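PDB 4ZM4: aminotransferase from Streptomyces pactum, which belongs to the class-III aminotransferases, a family of enzymes that work with pyridoxal 5'-phosphate as cofactor. Local coordinates for residues L234-L237 against R238-G242; T425-T428 against R429-D433; L180-P184 against E185-H189. The protein carries 1 engineered substitution. All blocks are in the same frame, centred on the assembly; numbering follows the deposited sequence.

Contact 1 of 3, residues L234-L237 against R238-G242; sequences LQLL and RELTG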
loop_
_atom_site.group_PDB
_atom_site.type_symbol
_atom_site.label_atom_id
_atom_site.label_comp_id
_atom_site.label_asym_id
_atom_site.label_seq_id
_atom_site.Cartn_x
_atom_site.Cartn_y
_atom_site.Cartn_z
ATOM N N LEU B 234 -13.182 -18.136 -19.631
ATOM C CA LEU B 234 -13.800 -17.228 -18.662
ATOM C C LEU B 234 -15.284 -17.527 -18.499
ATOM O O LEU B 234 -15.828 -17.425 -17.394
ATOM C CB LEU B 234 -13.597 -15.767 -19.050
ATOM C CG LEU B 234 -12.142 -15.307 -19.079
ATOM C CD1 LEU B 234 -12.087 -13.842 -19.504
ATOM C CD2 LEU B 234 -11.470 -15.506 -17.718
ATOM N N GLN B 235 -15.954 -17.880 -19.589
ATOM C CA GLN B 235 -17.376 -18.185 -19.539
ATOM C C GLN B 235 -17.552 -19.385 -18.606
ATOM O O GLN B 235 -18.465 -19.410 -17.770
ATOM C CB GLN B 235 -17.926 -18.481 -20.948
ATOM C CG GLN B 235 -17.978 -17.254 -21.867
ATOM C CD GLN B 235 -16.618 -16.759 -22.379
ATOM O OE1 GLN B 235 -15.561 -17.395 -22.173
ATOM N NE2 GLN B 235 -16.647 -15.650 -23.100
ATOM N N LEU B 236 -16.682 -20.373 -18.780
ATOM C CA LEU B 236 -16.724 -21.590 -18.002
ATOM C C LEU B 236 -16.520 -21.290 -16.533
ATOM O O LEU B 236 -17.204 -21.876 -15.681
ATOM C CB LEU B 236 -15.668 -22.589 -18.492
ATOM C CG LEU B 236 -15.584 -23.917 -17.724
ATOM C CD1 LEU B 236 -16.890 -24.692 -17.782
ATOM C CD2 LEU B 236 -14.440 -24.774 -18.264
ATOM N N LEU B 237 -15.584 -20.390 -16.235
ATOM C CA LEU B 237 -15.291 -20.002 -14.862
ATOM C C LEU B 237 -16.476 -19.377 -14.207
ATOM O O LEU B 237 -16.839 -19.710 -13.083
ATOM C CB LEU B 237 -14.133 -19.008 -14.809
ATOM C CG LEU B 237 -12.778 -19.510 -14.362
ATOM C CD1 LEU B 237 -11.780 -18.358 -14.486
ATOM C CD2 LEU B 237 -12.827 -20.018 -12.917
ATOM N N ARG B 238 -17.084 -18.439 -14.909
ATOM C CA ARG B 238 -18.311 -17.766 -14.453
ATOM C C ARG B 238 -19.441 -18.770 -14.183
ATOM O O ARG B 238 -20.250 -18.591 -13.260
ATOM C CB ARG B 238 -18.762 -16.709 -15.511
ATOM C CG ARG B 238 -20.124 -16.044 -15.268
ATOM C CD ARG B 238 -20.153 -15.146 -14.047
ATOM N NE ARG B 238 -20.075 -15.844 -12.766
ATOM C CZ ARG B 238 -20.043 -15.250 -11.565
ATOM N NH1 ARG B 238 -20.134 -13.914 -11.442
ATOM N NH2 ARG B 238 -19.940 -15.993 -10.471
ATOM N N GLU B 239 -19.537 -19.806 -15.013
ATOM C CA GLU B 239 -20.614 -20.766 -14.837
ATOM C C GLU B 239 -20.383 -21.624 -13.591
ATOM O O GLU B 239 -21.291 -21.837 -12.818
ATOM C CB GLU B 239 -20.741 -21.647 -16.076
ATOM C CG GLU B 239 -22.039 -22.436 -16.166
ATOM C CD GLU B 239 -22.054 -23.348 -17.383
ATOM O OE1 GLU B 239 -21.858 -22.834 -18.505
ATOM O OE2 GLU B 239 -22.283 -24.559 -17.238
ATOM N N LEU B 240 -19.159 -22.132 -13.441
ATOM C CA LEU B 240 -18.841 -23.035 -12.347
ATOM C C LEU B 240 -18.935 -22.300 -11.032
ATOM O O LEU B 240 -19.606 -22.765 -10.121
ATOM C CB LEU B 240 -17.448 -23.666 -12.521
ATOM C CG LEU B 240 -17.300 -24.655 -13.680
ATOM C CD1 LEU B 240 -15.852 -25.076 -13.866
ATOM C CD2 LEU B 240 -18.154 -25.892 -13.501
ATOM N N THR B 241 -18.321 -21.120 -10.953
ATOM C CA THR B 241 -18.407 -20.322 -9.753
ATOM C C THR B 241 -19.863 -19.958 -9.389
ATOM O O THR B 241 -20.247 -20.073 -8.230
ATOM C CB THR B 241 -17.566 -19.044 -9.833
ATOM O OG1 THR B 241 -17.975 -18.218 -10.939
ATOM C CG2 THR B 241 -16.079 -19.373 -9.948
ATOM N N GLY B 242 -20.667 -19.556 -10.375
ATOM C CA GLY B 242 -22.073 -19.189 -10.135
ATOM C C GLY B 242 -22.922 -20.354 -9.645
ATOM O O GLY B 242 -23.684 -20.245 -8.701
#

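Contact 2 of 3, residues T425-T428 against R429-D433; sequences TAHT and RDVID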
loop_
_atom_site.group_PDB
_atom_site.type_symbol
_atom_site.label_atom_id
_atom_site.label_comp_id
_atom_site.label_asym_id
_atom_site.label_seq_id
_atom_site.Cartn_x
_atom_site.Cartn_y
_atom_site.Cartn_z
ATOM N N THR B 425 0.316 6.049 -25.273
ATOM C CA THR B 425 0.027 6.939 -26.409
ATOM C C THR B 425 1.260 7.718 -26.769
ATOM O O THR B 425 1.327 8.300 -27.859
ATOM C CB THR B 425 -1.118 7.913 -26.096
ATOM O OG1 THR B 425 -0.789 8.652 -24.930
ATOM C CG2 THR B 425 -2.418 7.152 -25.847
ATOM N N ALA B 426 2.258 7.723 -25.886
ATOM C CA ALA B 426 3.540 8.381 -26.190
ATOM C C ALA B 426 4.443 7.535 -27.078
ATOM O O ALA B 426 5.456 8.034 -27.589
ATOM C CB ALA B 426 4.278 8.743 -24.919
ATOM N N HIS B 427 4.097 6.266 -27.260
ATOM C CA HIS B 427 4.819 5.410 -28.208
ATOM C C HIS B 427 4.233 5.609 -29.622
ATOM O O HIS B 427 3.468 4.797 -30.107
ATOM C CB HIS B 427 4.743 3.960 -27.798
ATOM C CG HIS B 427 5.527 3.653 -26.559
ATOM N ND1 HIS B 427 5.003 3.787 -25.294
ATOM C CD2 HIS B 427 6.793 3.206 -26.395
ATOM C CE1 HIS B 427 5.915 3.439 -24.403
ATOM N NE2 HIS B 427 7.011 3.098 -25.044
ATOM N N THR B 428 4.593 6.739 -30.231
ATOM C CA THR B 428 4.110 7.155 -31.566
ATOM C C THR B 428 4.778 6.286 -32.617
ATOM O O THR B 428 5.639 5.472 -32.290
ATOM C CB THR B 428 4.509 8.610 -31.857
ATOM O OG1 THR B 428 5.928 8.699 -31.862
ATOM C CG2 THR B 428 3.972 9.570 -30.802
ATOM N N ARG B 429 4.390 6.455 -33.871
ATOM C CA ARG B 429 5.061 5.745 -34.972
ATOM C C ARG B 429 6.568 6.000 -35.012
ATOM O O ARG B 429 7.337 5.065 -35.215
ATOM C CB ARG B 429 4.460 6.089 -36.347
ATOM C CG ARG B 429 3.397 5.101 -36.839
ATOM C CD ARG B 429 1.977 5.654 -36.767
ATOM N NE ARG B 429 0.975 4.592 -36.714
ATOM C CZ ARG B 429 0.358 4.153 -35.614
ATOM N NH1 ARG B 429 0.615 4.674 -34.405
ATOM N NH2 ARG B 429 -0.537 3.177 -35.733
ATOM N N ASP B 430 6.994 7.243 -34.834
ATOM C CA ASP B 430 8.418 7.546 -34.955
ATOM C C ASP B 430 9.203 6.817 -33.859
ATOM O O ASP B 430 10.276 6.278 -34.127
ATOM C CB ASP B 430 8.712 9.057 -34.884
ATOM C CG ASP B 430 8.167 9.850 -36.101
ATOM O OD1 ASP B 430 8.079 11.093 -35.988
ATOM O OD2 ASP B 430 7.879 9.261 -37.175
ATOM N N VAL B 431 8.661 6.810 -32.631
ATOM C CA VAL B 431 9.272 6.115 -31.491
ATOM C C VAL B 431 9.451 4.619 -31.794
ATOM O O VAL B 431 10.531 4.075 -31.640
ATOM C CB VAL B 431 8.443 6.288 -30.201
ATOM C CG1 VAL B 431 8.918 5.314 -29.136
ATOM C CG2 VAL B 431 8.535 7.710 -29.686
ATOM N N ILE B 432 8.386 4.002 -32.288
ATOM C CA ILE B 432 8.399 2.601 -32.632
ATOM C C ILE B 432 9.379 2.315 -33.769
ATOM O O ILE B 432 10.025 1.269 -33.773
ATOM C CB ILE B 432 6.966 2.139 -32.994
ATOM C CG1 ILE B 432 6.074 2.195 -31.732
ATOM C CG2 ILE B 432 6.965 0.744 -33.595
ATOM C CD1 ILE B 432 4.589 2.204 -31.986
ATOM N N ASP B 433 9.480 3.218 -34.741
ATOM C CA ASP B 433 10.513 3.100 -35.782
ATOM C C ASP B 433 11.925 3.145 -35.171
ATOM O O ASP B 433 12.767 2.344 -35.532
ATOM C CB ASP B 433 10.338 4.153 -36.906
ATOM C CG ASP B 433 9.118 3.863 -37.823
ATOM O OD1 ASP B 433 8.558 2.743 -37.797
ATOM O OD2 ASP B 433 8.733 4.760 -38.590
#

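Contact 3 of 3, residues L180-P184 against E185-H189; sequences LGMIP and EALAH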
loop_
_atom_site.group_PDB
_atom_site.type_symbol
_atom_site.label_atom_id
_atom_site.label_comp_id
_atom_site.label_asym_id
_atom_site.label_seq_id
_atom_site.Cartn_x
_atom_site.Cartn_y
_atom_site.Cartn_z
ATOM N N LEU B 180 10.372 -16.349 1.884
ATOM C CA LEU B 180 10.830 -16.826 3.157
ATOM C C LEU B 180 10.082 -16.075 4.254
ATOM O O LEU B 180 9.645 -14.962 4.066
ATOM C CB LEU B 180 12.341 -16.596 3.319
ATOM C CG LEU B 180 13.334 -17.333 2.398
ATOM C CD1 LEU B 180 14.749 -16.906 2.748
ATOM C CD2 LEU B 180 13.223 -18.847 2.486
ATOM N N GLY B 181 9.932 -16.717 5.402
ATOM C CA GLY B 181 9.378 -16.070 6.570
ATOM C C GLY B 181 7.876 -15.964 6.624
ATOM O O GLY B 181 7.353 -15.240 7.463
ATOM N N MET B 182 7.193 -16.703 5.754
ATOM C CA MET B 182 5.731 -16.869 5.824
ATOM C C MET B 182 5.362 -17.927 6.857
ATOM O O MET B 182 6.094 -18.900 7.036
ATOM C CB MET B 182 5.185 -17.284 4.440
ATOM C CG MET B 182 5.274 -16.173 3.415
ATOM S SD MET B 182 4.900 -16.641 1.709
ATOM C CE MET B 182 3.165 -17.128 1.837
ATOM N N ILE B 183 4.231 -17.767 7.541
ATOM C CA ILE B 183 3.798 -18.820 8.458
ATOM C C ILE B 183 3.518 -20.092 7.658
ATOM O O ILE B 183 3.125 -20.035 6.495
ATOM C CB ILE B 183 2.581 -18.443 9.322
ATOM C CG1 ILE B 183 1.360 -18.075 8.453
ATOM C CG2 ILE B 183 2.974 -17.317 10.265
ATOM C CD1 ILE B 183 0.061 -18.009 9.222
ATOM N N PRO B 184 3.787 -21.251 8.281
ATOM C CA PRO B 184 3.692 -22.517 7.541
ATOM C C PRO B 184 2.286 -22.799 6.979
ATOM O O PRO B 184 2.186 -23.483 5.943
ATOM C CB PRO B 184 4.104 -23.606 8.554
ATOM C CG PRO B 184 4.175 -22.946 9.877
ATOM C CD PRO B 184 4.245 -21.437 9.677
ATOM N N GLU B 185 1.248 -22.251 7.615
ATOM C CA GLU B 185 -0.113 -22.508 7.197
ATOM C C GLU B 185 -0.572 -21.495 6.125
ATOM O O GLU B 185 -1.728 -21.510 5.709
ATOM C CB GLU B 185 -1.060 -22.450 8.394
ATOM C CG GLU B 185 -0.721 -23.385 9.559
ATOM C CD GLU B 185 0.265 -22.786 10.562
ATOM O OE1 GLU B 185 0.816 -21.695 10.324
ATOM O OE2 GLU B 185 0.518 -23.409 11.599
ATOM N N ALA B 186 0.326 -20.614 5.673
ATOM C CA ALA B 186 -0.094 -19.451 4.902
ATOM C C ALA B 186 -0.975 -19.875 3.750
ATOM O O ALA B 186 -1.980 -19.218 3.469
ATOM C CB ALA B 186 1.102 -18.691 4.387
ATOM N N LEU B 187 -0.602 -20.975 3.084
ATOM C CA LEU B 187 -1.249 -21.374 1.846
ATOM C C LEU B 187 -2.122 -22.589 1.995
ATOM O O LEU B 187 -2.454 -23.240 1.008
ATOM C CB LEU B 187 -0.181 -21.590 0.767
ATOM C CG LEU B 187 0.645 -20.361 0.359
ATOM C CD1 LEU B 187 1.653 -20.758 -0.699
ATOM C CD2 LEU B 187 -0.175 -19.209 -0.169
ATOM N N ALA B 188 -2.434 -22.948 3.246
ATOM C CA ALA B 188 -3.203 -24.155 3.554
ATOM C C ALA B 188 -4.563 -24.160 2.871
ATOM O O ALA B 188 -5.080 -25.221 2.562
ATOM C CB ALA B 188 -3.405 -24.262 5.045
ATOM N N HIS B 189 -5.128 -22.966 2.649
ATOM C CA HIS B 189 -6.472 -22.797 2.110
ATOM C C HIS B 189 -6.403 -22.184 0.717
ATOM O O HIS B 189 -7.314 -21.515 0.267
ATOM C CB HIS B 189 -7.319 -21.960 3.085
ATOM C CG HIS B 189 -7.468 -22.592 4.437
ATOM N ND1 HIS B 189 -8.431 -23.537 4.715
ATOM C CD2 HIS B 189 -6.762 -22.438 5.574
ATOM C CE1 HIS B 189 -8.287 -23.966 5.951
ATOM N NE2 HIS B 189 -7.300 -23.290 6.507
HETATM O O HOH W 1 1.679 -22.620 3.181
#

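Contact 1 of 3, residues L234-L237 against R238-G242
Leu234 O takes the N-H of Arg238 at 3.0 Å on helix 233-244, the helix of a beta-alpha-beta unit that links strands 212-217 and 247-251. One residue on, Gln235 O receives Glu239 N, while CB of Arg238 lies 3.5 Å from the same Gln235 O. Leu236 carries the apolar part of the contact. With CG anti to the backbone N (chi1 179°), its branched end leans along the helix to Leu240, one turn later; Leu236 CG stands 4.0 Å from Leu240 CD1, and the two side chains pass each other at a slant. Leu240 CG also sits close to the backbone, 3.4 Å from Leu236 O, the carbonyl that accepts Leu240 N. Both leucines face helix 198-208, Leu236 against Pro198 and Arg202, Leu240 against Leu201. Leu237 turns its side chain into the fold, against Leu201 and Val215, and its carbonyl is gripped twice by Thr241. The hydroxyl of Thr241 stands between its own backbone N and carbonyl carbon (chi1 59°), which carries it back to the preceding turn. The Thr241 side chain also packs against Val215 and Leu248 of the sheet. The Arg238 chain is bent at chi2 and chi3, its guanidinium held by a salt bridge to Asp273 and by Glu271 O, with a weak bond from NH2 to Thr241 OG1. Thr241 OG1 donates to Leu237 O at 2.8 Å and Thr241 N at 3.0 Å, the two reaching that oxygen from opposite faces of the carbonyl plane.

Contact 2 of 3, residues T425-T428 against R429-D433
An N-cap opens helix 429-444, the last helix of the chain, where the loop after strand 421-422 turns into it. Thr428 is the cap residue: its hydroxyl accepts from Val431 N in a weak bond, OG1 to N 3.4 Å, long but almost straight at 170°. A first torsion of 62° sets Thr428 OG1 between its own N and carbonyl carbon and turns the hydroxyl forward to the first turn, to meet the N-H of Val431. The Thr428 carbonyl begins the regular helical pattern, accepting Ile432 N at 3.1 Å.

Val431 uses its two methyls differently. CG2 comes alongside the threonine hydroxyl, 3.5 Å from Thr428 OG1, and lies near Ala426 O as well. CG1, anti to the backbone N, reaches instead to His427, with 4.1 Å between Val431 CG1 and His427 CD2; the methyl approaches the imidazole obliquely. His427 itself is the centre of an inverse gamma turn, with Thr428 N making a weak bond to Ala426 O across it. Both ring nitrogens of this buried histidine have partners: ND1 is bonded to Ser424 OG and NE2 to the backbone oxygen of Asp62, so the ring is tied at two points and its rotation should be fixed.

Ile432 is buried and packs against Tyr344 and Met345 of helix 334-355. The extended end of its side chain reaches the two carbonyls that precede the helix, with Ile432 CD1 3.4 Å from His427 O and the same distance from Thr428 O.

Contact 3 of 3, residues L180-P184 against E185-H189
Pro184 and Glu185 lie side by side, their side chains pointing the same way, so that the carboxylate comes back along the proline ring. The chain of Glu185 leaves with CG anti to its carbonyl carbon and then bends at chi2 (87°), which brings Glu185 OE1 to 3.5 Å from Pro184 CD; CG of the ring is almost as near. The same carboxylate oxygen also reaches Ile183, but there the two side chains meet at about a right angle: Glu185 OE1 is 3.8 Å from Ile183 CB, with CD1 of the isoleucine at a similar distance. These are contacts with carbon. The other carboxylate oxygen, Glu185 OE2, is hydrogen-bonded to NE2 of His189 of the second subunit, and His189 NE2 of this chain bonds in turn to OE2 of Glu185 of the second subunit.

The backbone of these residues makes two successive type I beta turns, Ile183 to Ala186 and Glu185 to Ala188, in the loop that leads to strand 190-193, outermost in its sheet within this chain. In the first, Ala186 N donates to Ile183 O at 3.0 Å, from well above the carbonyl plane, 53° out of it. A water bridges the turns, donating to Pro184 O and accepting from Leu187 N.

On the apolar side, Ile183 CG1 faces Ala186 at van der Waals distance. Met182 comes over from further back in the loop: its chain runs out and bends at chi3 (64°), which swings the terminal methyl onto the second turn. Met182 CE touches Ala186 CB at 3.6 Å and brushes Leu187 CG at 4.4 Å.

Overall arrangement
All three are local contacts more than 20 Å from the centre of the chain, and none touches another. Contact 1, with four of its eight touching residues buried, lies within a helix packed on the seven-stranded sheet; regular backbone bonds dominate, and leucines face a neighbouring helix. Contact 2 is nearer the surface, two of seven buried and three exposed. It starts the final helix, across the chain's centre from contact 3, and a weak hydroxyl cap and a tethered histidine accompany the first helical bond. Contact 3, two of six buried, ends at strand 190-193 of the sheet contact 1 packs on, and relies on turns and a water. It alone meets the second subunit.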